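Local atomic coordinates of cyclopenase asqI (Emericella nidulans, PDB entry 5YY3), a protein that catalyses the zinc-dependent ring contraction of 4'-methoxycyclopenine to 4'-methoxyviridicatin, with loss of methyl isocyanate, in aspoquinolone biosynthesis. Residues L500-H505 against K620-T625. Sequence-based numbering, arbitrary orientation.
Sequences LMNDYH and KASIRT
I623 reaches across from the first turn of a short helix to the loop 500-505, a helix start met by polar and apolar groups at once. Its CB lies 3.8 Å from N502 OD1. From there CG2 lies against M501 O, an oxygen that accepts from W507 NE1, while CG1, beside the backbone N (chi1 -70°), leads the other way. With chi2 extended (179°), CD1 comes obliquely to the Y504 ring, 3.6 Å from CD1 of the tyrosine; the hydroxyl of that ring is held by W610 N. N502 supplies the polar half: its OD1 accepts from R624 N at 3.2 Å, the donor lying nearly in line with the C=O bond (165°). A water completes the link, donating to N502 O and accepting from I623 N, so two successive amides of the helix start are served from N502. M501, its chain bent at chi3, crosses R624 at about a right angle and sets CE over one face of the guanidinium, 3.3 Å from CZ. S622, whose CB packs against N502, is the N-cap, its OG accepting a weak bond from T625 N, while S622 N donates to T625 OG1 at 2.8 Å. This is a capping box, here docked on the type I turn L500-D503 in the loop joining antiparallel strands 487-497 and 508-517 of the hemocyanin Ig-like domain.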
loop_
_atom_site.group_PDB
_atom_site.type_symbol
_atom_site.label_atom_id
_atom_site.label_comp_id
_atom_site.label_asym_id
_atom_site.label_seq_id
_atom_site.Cartn_x
_atom_site.Cartn_y
_atom_site.Cartn_z
ATOM N N LEU A 500 6.785 11.809 19.969
ATOM C CA LEU A 500 6.403 13.221 20.061
ATOM C C LEU A 500 6.712 13.838 21.423
ATOM O O LEU A 500 6.473 15.017 21.645
ATOM C CB LEU A 500 4.910 13.385 19.769
ATOM C CG LEU A 500 4.350 12.760 18.497
ATOM C CD1 LEU A 500 2.857 13.011 18.392
ATOM C CD2 LEU A 500 5.078 13.318 17.296
ATOM N N MET A 501 7.248 13.025 22.326
ATOM C CA MET A 501 7.398 13.375 23.741
ATOM C C MET A 501 8.095 14.708 24.050
ATOM O O MET A 501 7.783 15.335 25.062
ATOM C CB MET A 501 8.126 12.205 24.421
ATOM C CG MET A 501 8.777 12.465 25.731
ATOM S SD MET A 501 9.767 11.035 26.203
ATOM C CE MET A 501 10.429 10.607 24.626
ATOM N N ASN A 502 9.007 15.168 23.194
ATOM C CA ASN A 502 9.692 16.443 23.469
ATOM C C ASN A 502 8.986 17.692 22.929
ATOM O O ASN A 502 9.529 18.792 22.979
ATOM C CB ASN A 502 11.113 16.416 22.920
ATOM C CG ASN A 502 12.021 15.549 23.737
ATOM O OD1 ASN A 502 11.845 15.407 24.959
ATOM N ND2 ASN A 502 13.001 14.954 23.081
ATOM N N ASP A 503 7.793 17.509 22.390
ATOM C CA ASP A 503 6.962 18.624 21.989
ATOM C C ASP A 503 5.906 18.838 23.058
ATOM O O ASP A 503 5.076 17.951 23.292
ATOM C CB ASP A 503 6.314 18.348 20.630
ATOM C CG ASP A 503 5.297 19.389 20.243
ATOM O OD1 ASP A 503 5.456 20.561 20.653
ATOM O OD2 ASP A 503 4.341 19.038 19.512
ATOM N N TYR A 504 5.962 19.996 23.718
ATOM C CA TYR A 504 4.978 20.395 24.727
ATOM C C TYR A 504 3.545 20.119 24.284
ATOM O O TYR A 504 2.729 19.608 25.047
ATOM C CB TYR A 504 5.084 21.891 25.030
ATOM C CG TYR A 504 6.417 22.408 25.528
ATOM C CD1 TYR A 504 6.848 22.167 26.840
ATOM C CD2 TYR A 504 7.228 23.188 24.703
ATOM C CE1 TYR A 504 8.061 22.666 27.298
ATOM C CE2 TYR A 504 8.435 23.689 25.151
ATOM C CZ TYR A 504 8.851 23.423 26.454
ATOM O OH TYR A 504 10.057 23.931 26.903
ATOM N N HIS A 505 3.244 20.477 23.042
ATOM C CA HIS A 505 1.866 20.511 22.576
ATOM C C HIS A 505 1.383 19.150 22.137
ATOM O O HIS A 505 0.210 18.994 21.788
ATOM C CB HIS A 505 1.745 21.532 21.454
ATOM C CG HIS A 505 2.338 22.851 21.821
ATOM N ND1 HIS A 505 1.626 23.829 22.474
ATOM C CD2 HIS A 505 3.609 23.318 21.712
ATOM C CE1 HIS A 505 2.420 24.855 22.723
ATOM N NE2 HIS A 505 3.629 24.564 22.275
ATOM N N LYS A 620 21.669 19.979 26.512
ATOM C CA LYS A 620 21.325 18.596 26.852
ATOM C C LYS A 620 19.876 18.456 27.294
ATOM O O LYS A 620 19.273 17.392 27.119
ATOM C CB LYS A 620 22.236 18.043 27.960
ATOM C CG LYS A 620 23.735 18.155 27.697
ATOM C CD LYS A 620 24.544 17.385 28.742
ATOM C CE LYS A 620 25.899 18.047 28.997
ATOM N NZ LYS A 620 26.731 17.340 30.022
ATOM N N ALA A 621 19.322 19.526 27.863
ATOM C CA ALA A 621 17.996 19.457 28.479
ATOM C C ALA A 621 16.879 19.300 27.451
ATOM O O ALA A 621 16.870 19.946 26.393
ATOM C CB ALA A 621 17.751 20.673 29.332
ATOM N N SER A 622 15.950 18.410 27.773
ATOM C CA SER A 622 14.716 18.259 27.020
ATOM C C SER A 622 13.604 17.942 28.015
ATOM O O SER A 622 13.856 17.840 29.216
ATOM C CB SER A 622 14.842 17.161 25.964
ATOM O OG SER A 622 15.084 15.901 26.572
ATOM N N ILE A 623 12.377 17.814 27.522
ATOM C CA ILE A 623 11.275 17.389 28.364
ATOM C C ILE A 623 11.612 16.012 28.930
ATOM O O ILE A 623 11.365 15.725 30.110
ATOM C CB ILE A 623 9.937 17.367 27.582
ATOM C CG1 ILE A 623 9.502 18.803 27.263
ATOM C CG2 ILE A 623 8.846 16.664 28.373
ATOM C CD1 ILE A 623 8.211 18.905 26.470
ATOM N N ARG A 624 12.225 15.177 28.092
ATOM C CA ARG A 624 12.559 13.822 28.494
ATOM C C ARG A 624 13.548 13.779 29.655
ATOM O O ARG A 624 13.377 12.969 30.565
ATOM C CB ARG A 624 13.129 13.036 27.325
ATOM C CG ARG A 624 13.366 11.586 27.683
ATOM C CD ARG A 624 14.467 10.985 26.836
ATOM N NE ARG A 624 14.304 11.297 25.420
ATOM C CZ ARG A 624 13.762 10.464 24.536
ATOM N NH1 ARG A 624 13.310 9.270 24.926
ATOM N NH2 ARG A 624 13.655 10.832 23.264
ATOM N N THR A 625 14.569 14.638 29.636
ATOM C CA THR A 625 15.571 14.615 30.705
ATOM C C THR A 625 14.955 15.082 32.025
ATOM O O THR A 625 15.184 14.474 33.076
ATOM C CB THR A 625 16.811 15.478 30.390
ATOM O OG1 THR A 625 16.402 16.804 30.024
ATOM C CG2 THR A 625 17.624 14.876 29.255
HETATM O O HOH W 1 12.024 19.192 24.768
#